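Local coordinates for ABC transporter, substrate-binding protein (Clostridium perfringens, PDB 4EDP) that probably binds a small solute outside the cell and delivers it to the membrane part of an ABC importer, at residues L159-P171 with S227-F239. Numbering follows the deposited sequence. Where two conformers were deposited one is given.
Sequences LWKPELKNKIAIP and SNGEIVAAVASDF
Ile168 and Ala169 pair with Ala233 and Ala234 as neighbouring parallel strands in the sheet of one lobe of a periplasmic-binding-protein fold. Strands 168-171 and 233-237 run 12° apart. Strand 212-216 pairs with the other edge of 168-171, and strand 135-145 with the other edge of 233-237. Ala169 N donates to Ala233 O at 3.1 Å, and Ala169 O takes the N-H of Val235. Where the strands begin, Lys167 O is gripped twice. Val232 N reaches it at 2.8 Å, in the carbonyl plane, and Ala233 N bonds to it nearly head-on.

Ala169, Ala233 and Ala234 put only methyls at the paired positions beside Ile168. On one face the methyl of Ala169 packs against Ile231 CD1 (3.9 Å) and Ala234 CB (4.1 Å), the three carbons forming a close triangle. Ile231 gets there because its CG1 lies between the backbone N and the carbonyl carbon (chi1 59°). Helix 219-227 covers this side, with Leu222 on Ala169 and Phe226 on Ile231.

The other face carries Ile168, Ala233 and Val235. Ile168 CG2 meets the Ala233 methyl, and Leu159 lies over this face, pressing into Val235. The two side chains cross at about a right angle, with Leu159 CD1 only 3.5 Å from Val235 CG2, which is tight for two methyls. Near the start of the strands, Leu164 CD2 points at Val232 CG1 in a looser contact. The other branch of Val232, CG2, lies alongside the aliphatic chain of Lys167.

At the far end, the Pro171 ring meets Val235 obliquely. Its CD rests 3.9 Å from Val235 CB and also touches Val235 O, the oxygen that is hydrogen-bonded to Tyr216 OH.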
loop_
_atom_site.group_PDB
_atom_site.type_symbol
_atom_site.label_atom_id
_atom_site.label_comp_id
_atom_site.label_asym_id
_atom_site.label_seq_id
_atom_site.Cartn_x
_atom_site.Cartn_y
_atom_site.Cartn_z
ATOM N N LEU A 159 6.751 7.953 19.485
ATOM C CA LEU A 159 5.329 7.659 19.743
ATOM C C LEU A 159 5.124 7.023 21.128
ATOM O O LEU A 159 4.025 7.062 21.669
ATOM C CB LEU A 159 4.759 6.737 18.652
ATOM C CG LEU A 159 4.662 7.361 17.246
ATOM C CD1 LEU A 159 4.283 6.280 16.217
ATOM C CD2 LEU A 159 3.672 8.531 17.209
ATOM N N TRP A 160 6.189 6.454 21.688
ATOM C CA TRP A 160 6.170 5.844 23.022
ATOM C C TRP A 160 6.375 6.815 24.181
ATOM O O TRP A 160 6.279 6.412 25.339
ATOM C CB TRP A 160 7.225 4.736 23.122
ATOM C CG TRP A 160 6.826 3.397 22.548
ATOM C CD1 TRP A 160 6.459 2.302 23.264
ATOM C CD2 TRP A 160 6.745 3.009 21.159
ATOM N NE1 TRP A 160 6.140 1.266 22.427
ATOM C CE2 TRP A 160 6.307 1.668 21.130
ATOM C CE3 TRP A 160 6.989 3.658 19.950
ATOM C CZ2 TRP A 160 6.111 0.971 19.948
ATOM C CZ3 TRP A 160 6.802 2.962 18.776
ATOM C CH2 TRP A 160 6.366 1.633 18.779
ATOM N N LYS A 161 6.641 8.083 23.898
ATOM C CA LYS A 161 6.868 9.083 24.952
ATOM C C LYS A 161 5.701 9.185 25.919
ATOM O O LYS A 161 4.544 9.206 25.507
ATOM C CB LYS A 161 7.135 10.462 24.352
ATOM C CG LYS A 161 8.529 10.575 23.754
ATOM C CD LYS A 161 8.722 11.791 22.876
ATOM C CE LYS A 161 8.473 13.088 23.566
ATOM N NZ LYS A 161 9.054 14.184 22.708
ATOM N N PRO A 162 6.012 9.268 27.208
ATOM C CA PRO A 162 4.985 9.353 28.250
ATOM C C PRO A 162 4.116 10.594 28.111
ATOM O O PRO A 162 2.981 10.604 28.585
ATOM C CB PRO A 162 5.789 9.364 29.539
ATOM C CG PRO A 162 7.158 9.776 29.149
ATOM C CD PRO A 162 7.372 9.271 27.772
ATOM N N GLU A 163 4.629 11.640 27.462
ATOM C CA GLU A 163 3.801 12.826 27.271
ATOM C C GLU A 163 2.617 12.575 26.332
ATOM O O GLU A 163 1.663 13.388 26.287
ATOM C CB GLU A 163 4.611 14.000 26.713
ATOM C CG GLU A 163 5.647 14.580 27.627
ATOM C CD GLU A 163 6.958 13.798 27.730
ATOM O OE1 GLU A 163 7.177 12.763 27.040
ATOM O OE2 GLU A 163 7.800 14.271 28.533
ATOM N N LEU A 164 2.654 11.482 25.573
ATOM C CA LEU A 164 1.568 11.173 24.638
ATOM C C LEU A 164 0.441 10.281 25.187
ATOM O O LEU A 164 -0.296 9.679 24.399
ATOM C CB LEU A 164 2.137 10.592 23.352
ATOM C CG LEU A 164 2.917 11.555 22.457
ATOM C CD1 LEU A 164 3.689 10.803 21.385
ATOM C CD2 LEU A 164 1.987 12.590 21.826
ATOM N N LYS A 165 0.302 10.186 26.515
ATOM C CA LYS A 165 -0.799 9.400 27.104
ATOM C C LYS A 165 -2.112 9.848 26.487
ATOM O O LYS A 165 -2.389 11.049 26.430
ATOM C CB LYS A 165 -0.983 9.633 28.597
ATOM C CG LYS A 165 0.163 9.417 29.519
ATOM C CD LYS A 165 0.640 8.020 29.507
ATOM C CE LYS A 165 1.658 7.793 30.642
ATOM N NZ LYS A 165 2.316 6.457 30.540
ATOM N N ASN A 166 -2.918 8.893 26.028
ATOM C CA ASN A 166 -4.230 9.178 25.476
ATOM C C ASN A 166 -4.176 10.195 24.324
ATOM O O ASN A 166 -5.084 11.009 24.200
ATOM C CB ASN A 166 -5.137 9.770 26.573
ATOM C CG ASN A 166 -5.083 9.004 27.890
ATOM O OD1 ASN A 166 -4.882 9.608 28.960
ATOM N ND2 ASN A 166 -5.267 7.693 27.832
ATOM N N LYS A 167 -3.153 10.148 23.474
ATOM C CA LYS A 167 -3.053 11.165 22.390
ATOM C C LYS A 167 -2.728 10.656 20.985
ATOM O O LYS A 167 -2.585 11.467 20.073
ATOM C CB LYS A 167 -2.029 12.227 22.790
ATOM C CG LYS A 167 -2.473 13.164 23.869
ATOM C CD LYS A 167 -1.394 14.186 24.170
ATOM C CE LYS A 167 -1.967 15.411 24.874
ATOM N NZ LYS A 167 -2.728 15.079 26.091
ATOM N N ILE A 168 -2.581 9.343 20.778
ATOM C CA ILE A 168 -2.290 8.866 19.420
ATOM C C ILE A 168 -3.280 7.843 18.879
ATOM O O ILE A 168 -3.993 7.182 19.630
ATOM C CB ILE A 168 -0.834 8.252 19.281
ATOM C CG1 ILE A 168 -0.732 6.820 19.787
ATOM C CG2 ILE A 168 0.233 9.158 19.953
ATOM C CD1 ILE A 168 0.667 6.199 19.552
ATOM N N ALA A 169 -3.330 7.754 17.552
ATOM C CA ALA A 169 -4.125 6.744 16.859
ATOM C C ALA A 169 -3.176 5.969 15.940
ATOM O O ALA A 169 -2.276 6.565 15.324
ATOM C CB ALA A 169 -5.276 7.368 16.048
ATOM N N ILE A 170 -3.382 4.661 15.854
ATOM C CA ILE A 170 -2.572 3.788 15.014
ATOM C C ILE A 170 -3.517 2.908 14.176
ATOM O O ILE A 170 -4.660 2.641 14.565
ATOM C CB ILE A 170 -1.578 2.928 15.839
ATOM C CG1 ILE A 170 -2.317 1.927 16.732
ATOM C CG2 ILE A 170 -0.646 3.847 16.692
ATOM C CD1 ILE A 170 -1.405 1.059 17.649
ATOM N N PRO A 171 -3.055 2.482 13.000
ATOM C CA PRO A 171 -3.874 1.643 12.154
ATOM C C PRO A 171 -4.060 0.258 12.741
ATOM O O PRO A 171 -3.127 -0.301 13.347
ATOM C CB PRO A 171 -3.059 1.559 10.852
ATOM C CG PRO A 171 -1.672 1.726 11.283
ATOM C CD PRO A 171 -1.747 2.762 12.382
ATOM N N SER A 227 -9.754 17.135 14.506
ATOM C CA SER A 227 -10.589 18.338 14.607
ATOM C C SER A 227 -11.153 18.521 16.011
ATOM O O SER A 227 -11.284 19.647 16.483
ATOM C CB SER A 227 -11.725 18.310 13.583
ATOM O OG SER A 227 -11.209 18.390 12.266
ATOM N N ASN A 228 -11.499 17.420 16.674
ATOM C CA ASN A 228 -12.024 17.483 18.038
ATOM C C ASN A 228 -10.943 17.506 19.120
ATOM O O ASN A 228 -11.257 17.578 20.303
ATOM C CB ASN A 228 -12.954 16.299 18.314
ATOM C CG ASN A 228 -14.178 16.290 17.417
ATOM O OD1 ASN A 228 -14.586 17.327 16.882
ATOM N ND2 ASN A 228 -14.778 15.114 17.255
ATOM N N GLY A 229 -9.680 17.425 18.729
ATOM C CA GLY A 229 -8.586 17.441 19.698
ATOM C C GLY A 229 -8.440 16.146 20.483
ATOM O O GLY A 229 -7.804 16.136 21.533
ATOM N N GLU A 230 -9.009 15.053 19.975
ATOM C CA GLU A 230 -8.925 13.749 20.644
ATOM C C GLU A 230 -7.538 13.119 20.547
ATOM O O GLU A 230 -7.202 12.242 21.349
ATOM C CB GLU A 230 -9.901 12.752 20.031
ATOM C CG GLU A 230 -11.366 13.121 20.119
ATOM C CD GLU A 230 -12.240 12.069 19.451
ATOM O OE1 GLU A 230 -11.946 10.855 19.596
ATOM O OE2 GLU A 230 -13.221 12.454 18.785
ATOM N N ILE A 231 -6.790 13.495 19.514
ATOM C CA ILE A 231 -5.433 13.014 19.300
ATOM C C ILE A 231 -4.567 14.173 18.834
ATOM O O ILE A 231 -5.060 15.160 18.277
ATOM C CB ILE A 231 -5.347 11.840 18.270
ATOM C CG1 ILE A 231 -5.906 12.264 16.902
ATOM C CG2 ILE A 231 -6.081 10.590 18.782
ATOM C CD1 ILE A 231 -5.866 11.175 15.812
ATOM N N VAL A 232 -3.275 14.031 19.100
ATOM C CA VAL A 232 -2.219 14.960 18.706
ATOM C C VAL A 232 -1.392 14.347 17.578
ATOM O O VAL A 232 -0.737 15.060 16.817
ATOM C CB VAL A 232 -1.266 15.207 19.894
ATOM C CG1 VAL A 232 0.056 15.774 19.443
ATOM C CG2 VAL A 232 -1.953 16.108 20.931
ATOM N N ALA A 233 -1.390 13.013 17.490
ATOM C CA ALA A 233 -0.608 12.310 16.461
ATOM C C ALA A 233 -1.249 11.024 15.976
ATOM O O ALA A 233 -1.985 10.363 16.714
ATOM C CB ALA A 233 0.806 11.981 16.994
ATOM N N ALA A 234 -0.984 10.675 14.723
ATOM C CA ALA A 234 -1.461 9.411 14.171
ATOM C C ALA A 234 -0.491 8.844 13.146
ATOM O O ALA A 234 0.116 9.594 12.369
ATOM C CB ALA A 234 -2.865 9.563 13.517
ATOM N N VAL A 235 -0.308 7.531 13.162
ATOM C CA VAL A 235 0.472 6.877 12.117
ATOM C C VAL A 235 -0.566 6.734 11.006
ATOM O O VAL A 235 -1.593 6.087 11.202
ATOM C CB VAL A 235 1.015 5.510 12.544
ATOM C CG1 VAL A 235 1.611 4.774 11.356
ATOM C CG2 VAL A 235 2.011 5.661 13.682
ATOM N N ALA A 236 -0.316 7.340 9.856
ATOM C CA ALA A 236 -1.301 7.360 8.796
ATOM C C ALA A 236 -0.694 7.485 7.404
ATOM O O ALA A 236 0.416 7.968 7.229
ATOM C CB ALA A 236 -2.231 8.524 9.030
ATOM N N SER A 237 -1.483 7.096 6.413
ATOM C CA SER A 237 -1.060 7.133 5.031
ATOM C C SER A 237 -0.975 8.538 4.463
ATOM O O SER A 237 -1.548 9.494 5.002
ATOM C CB SER A 237 -2.063 6.345 4.191
ATOM O OG SER A 237 -3.324 7.025 4.137
ATOM N N ASP A 238 -0.256 8.643 3.352
ATOM C CA ASP A 238 -0.146 9.865 2.590
ATOM C C ASP A 238 -1.544 10.379 2.218
ATOM O O ASP A 238 -1.823 11.581 2.338
ATOM C CB ASP A 238 0.723 9.634 1.342
ATOM C CG ASP A 238 0.409 8.310 0.601
ATOM O OD1 ASP A 238 -0.629 7.653 0.842
ATOM O OD2 ASP A 238 1.229 7.940 -0.261
ATOM N N PHE A 239 -2.432 9.472 1.823
ATOM C CA PHE A 239 -3.811 9.867 1.478
ATOM C C PHE A 239 -4.531 10.504 2.688
ATOM O O PHE A 239 -5.208 11.549 2.569
ATOM C CB PHE A 239 -4.624 8.674 0.949
ATOM C CG PHE A 239 -6.059 9.028 0.634
ATOM C CD1 PHE A 239 -6.396 9.600 -0.581
ATOM C CD2 PHE A 239 -7.065 8.828 1.572
ATOM C CE1 PHE A 239 -7.715 9.960 -0.856
ATOM C CE2 PHE A 239 -8.374 9.173 1.298
ATOM C CZ PHE A 239 -8.702 9.738 0.084
#